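Local structure of Adc operon repressor AdcR (Streptococcus pneumoniae, 3TGN) at residues K6-N9 with A10-E14. The protein is a zinc-responsive MarR-family transcriptional regulator that, with zinc bound, represses its own operon and genes for zinc-binding surface proteins, and can also activate transcription. Residues are numbered along the deposited sequence; the frame is centred on the assembly and turned at random.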
loop_
_atom_site.group_PDB
_atom_site.type_symbol
_atom_site.label_atom_id
_atom_site.label_comp_id
_atom_site.label_asym_id
_atom_site.label_seq_id
_atom_site.Cartn_x
_atom_site.Cartn_y
_atom_site.Cartn_z
ATOM N N LYS B 6 -12.928 -7.413 -12.849
ATOM C CA LYS B 6 -12.202 -6.253 -13.345
ATOM C C LYS B 6 -12.222 -5.107 -12.337
ATOM O O LYS B 6 -11.237 -4.382 -12.188
ATOM C CB LYS B 6 -12.777 -5.810 -14.689
ATOM C CG LYS B 6 -12.766 -6.919 -15.727
ATOM C CD LYS B 6 -13.711 -6.621 -16.877
ATOM C CE LYS B 6 -13.786 -7.796 -17.840
ATOM N NZ LYS B 6 -14.821 -7.591 -18.892
ATOM N N ASP B 7 -13.338 -4.952 -11.633
ATOM C CA ASP B 7 -13.451 -3.896 -10.631
ATOM C C ASP B 7 -12.459 -4.097 -9.492
ATOM O O ASP B 7 -11.925 -3.132 -8.949
ATOM C CB ASP B 7 -14.868 -3.828 -10.066
ATOM C CG ASP B 7 -15.895 -3.484 -11.118
ATOM O OD1 ASP B 7 -15.522 -2.866 -12.137
ATOM O OD2 ASP B 7 -17.078 -3.828 -10.925
ATOM N N ILE B 8 -12.232 -5.353 -9.124
ATOM C CA ILE B 8 -11.315 -5.685 -8.038
ATOM C C ILE B 8 -9.886 -5.287 -8.390
ATOM O O ILE B 8 -9.148 -4.755 -7.557
ATOM C CB ILE B 8 -11.346 -7.196 -7.730
ATOM C CG1 ILE B 8 -12.690 -7.593 -7.117
ATOM C CG2 ILE B 8 -10.200 -7.584 -6.803
ATOM C CD1 ILE B 8 -12.858 -9.095 -6.953
ATOM N N ASN B 9 -9.500 -5.560 -9.628
ATOM C CA ASN B 9 -8.173 -5.207 -10.102
ATOM C C ASN B 9 -7.968 -3.697 -10.095
ATOM O O ASN B 9 -6.941 -3.197 -9.629
ATOM C CB ASN B 9 -7.954 -5.757 -11.508
ATOM C CG ASN B 9 -6.518 -5.635 -11.959
ATOM O OD1 ASN B 9 -5.665 -6.430 -11.571
ATOM N ND2 ASN B 9 -6.241 -4.636 -12.786
ATOM N N ALA B 10 -8.953 -2.972 -10.614
ATOM C CA ALA B 10 -8.864 -1.520 -10.673
ATOM C C ALA B 10 -8.863 -0.931 -9.265
ATOM O O ALA B 10 -8.161 0.040 -8.989
ATOM C CB ALA B 10 -10.004 -0.947 -11.506
ATOM N N PHE B 11 -9.646 -1.535 -8.377
ATOM C CA PHE B 11 -9.720 -1.102 -6.986
ATOM C C PHE B 11 -8.369 -1.228 -6.291
ATOM O O PHE B 11 -7.910 -0.290 -5.637
ATOM C CB PHE B 11 -10.785 -1.911 -6.238
ATOM C CG PHE B 11 -10.666 -1.842 -4.740
ATOM C CD1 PHE B 11 -11.112 -0.731 -4.042
ATOM C CD2 PHE B 11 -10.125 -2.900 -4.026
ATOM C CE1 PHE B 11 -11.012 -0.673 -2.661
ATOM C CE2 PHE B 11 -10.019 -2.847 -2.645
ATOM C CZ PHE B 11 -10.462 -1.731 -1.963
ATOM N N LEU B 12 -7.738 -2.389 -6.435
ATOM C CA LEU B 12 -6.430 -2.620 -5.830
ATOM C C LEU B 12 -5.393 -1.645 -6.380
ATOM O O LEU B 12 -4.597 -1.093 -5.621
ATOM C CB LEU B 12 -5.983 -4.070 -6.026
ATOM C CG LEU B 12 -6.872 -5.107 -5.330
ATOM C CD1 LEU B 12 -6.446 -6.524 -5.684
ATOM C CD2 LEU B 12 -6.880 -4.903 -3.811
ATOM N N ASN B 13 -5.406 -1.433 -7.695
ATOM C CA ASN B 13 -4.559 -0.412 -8.311
ATOM C C ASN B 13 -4.729 0.946 -7.639
ATOM O O ASN B 13 -3.749 1.620 -7.326
ATOM C CB ASN B 13 -4.862 -0.273 -9.804
ATOM C CG ASN B 13 -4.254 -1.383 -10.631
ATOM O OD1 ASN B 13 -3.653 -2.310 -10.096
ATOM N ND2 ASN B 13 -4.416 -1.298 -11.948
ATOM N N GLU B 14 -5.980 1.343 -7.423
ATOM C CA GLU B 14 -6.283 2.642 -6.833
ATOM C C GLU B 14 -5.793 2.740 -5.388
ATOM O O GLU B 14 -5.228 3.755 -4.988
ATOM C CB GLU B 14 -7.786 2.935 -6.909
ATOM C CG GLU B 14 -8.150 4.385 -6.628
ATOM C CD GLU B 14 -7.586 5.338 -7.665
ATOM O OE1 GLU B 14 -7.681 5.030 -8.870
ATOM O OE2 GLU B 14 -7.042 6.394 -7.276
#
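Asn9, Ala10 and Ile8 carry most of this contact, which is one run of alpha-helix within helix 3-19 of the winged helix-turn-helix MarR fold. Asn9 O accepts a hydrogen bond from Asn13 N at 3.0 Å. Ala10 N donates to Lys6 O at 3.1 Å, and its methyl CB lies 3.7 Å from the same Lys6 O. The i to i+4 pattern also joins Leu12 N to Ile8 O and Phe11 N to Asp7 O; the latter is the shortest of the four, at 2.8 Å, and the most bent, with an N-H...O angle of 150°.

Ile8 and Leu12 run together down one flank of the helix, with Ile8 CG2 4.1 Å from Leu12 CD1. Leu12 CG comes 3.2 Å from Ile8 O. Ile8 also packs on Phe137 and Leu141 of helix 128-145. Tyr119 of the second subunit touches Ile8, Asn9 and Leu12, so this helix takes part in the dimer interface. Asp7 OD2 is hydrogen-bonded to Gln135 NE2 of the second subunit, and OD1 to Gln3 NE2 in its own chain.

Next to this flank, the amide planes of Asn9 and Asn13 are turned 65° apart. A chi1 of -170° leans Asn9 CG toward the next turn, where Asn13 sits. Both amide nitrogens are donors, so the 3.9 Å approach of Asn9 ND2 to Asn13 ND2 is packing.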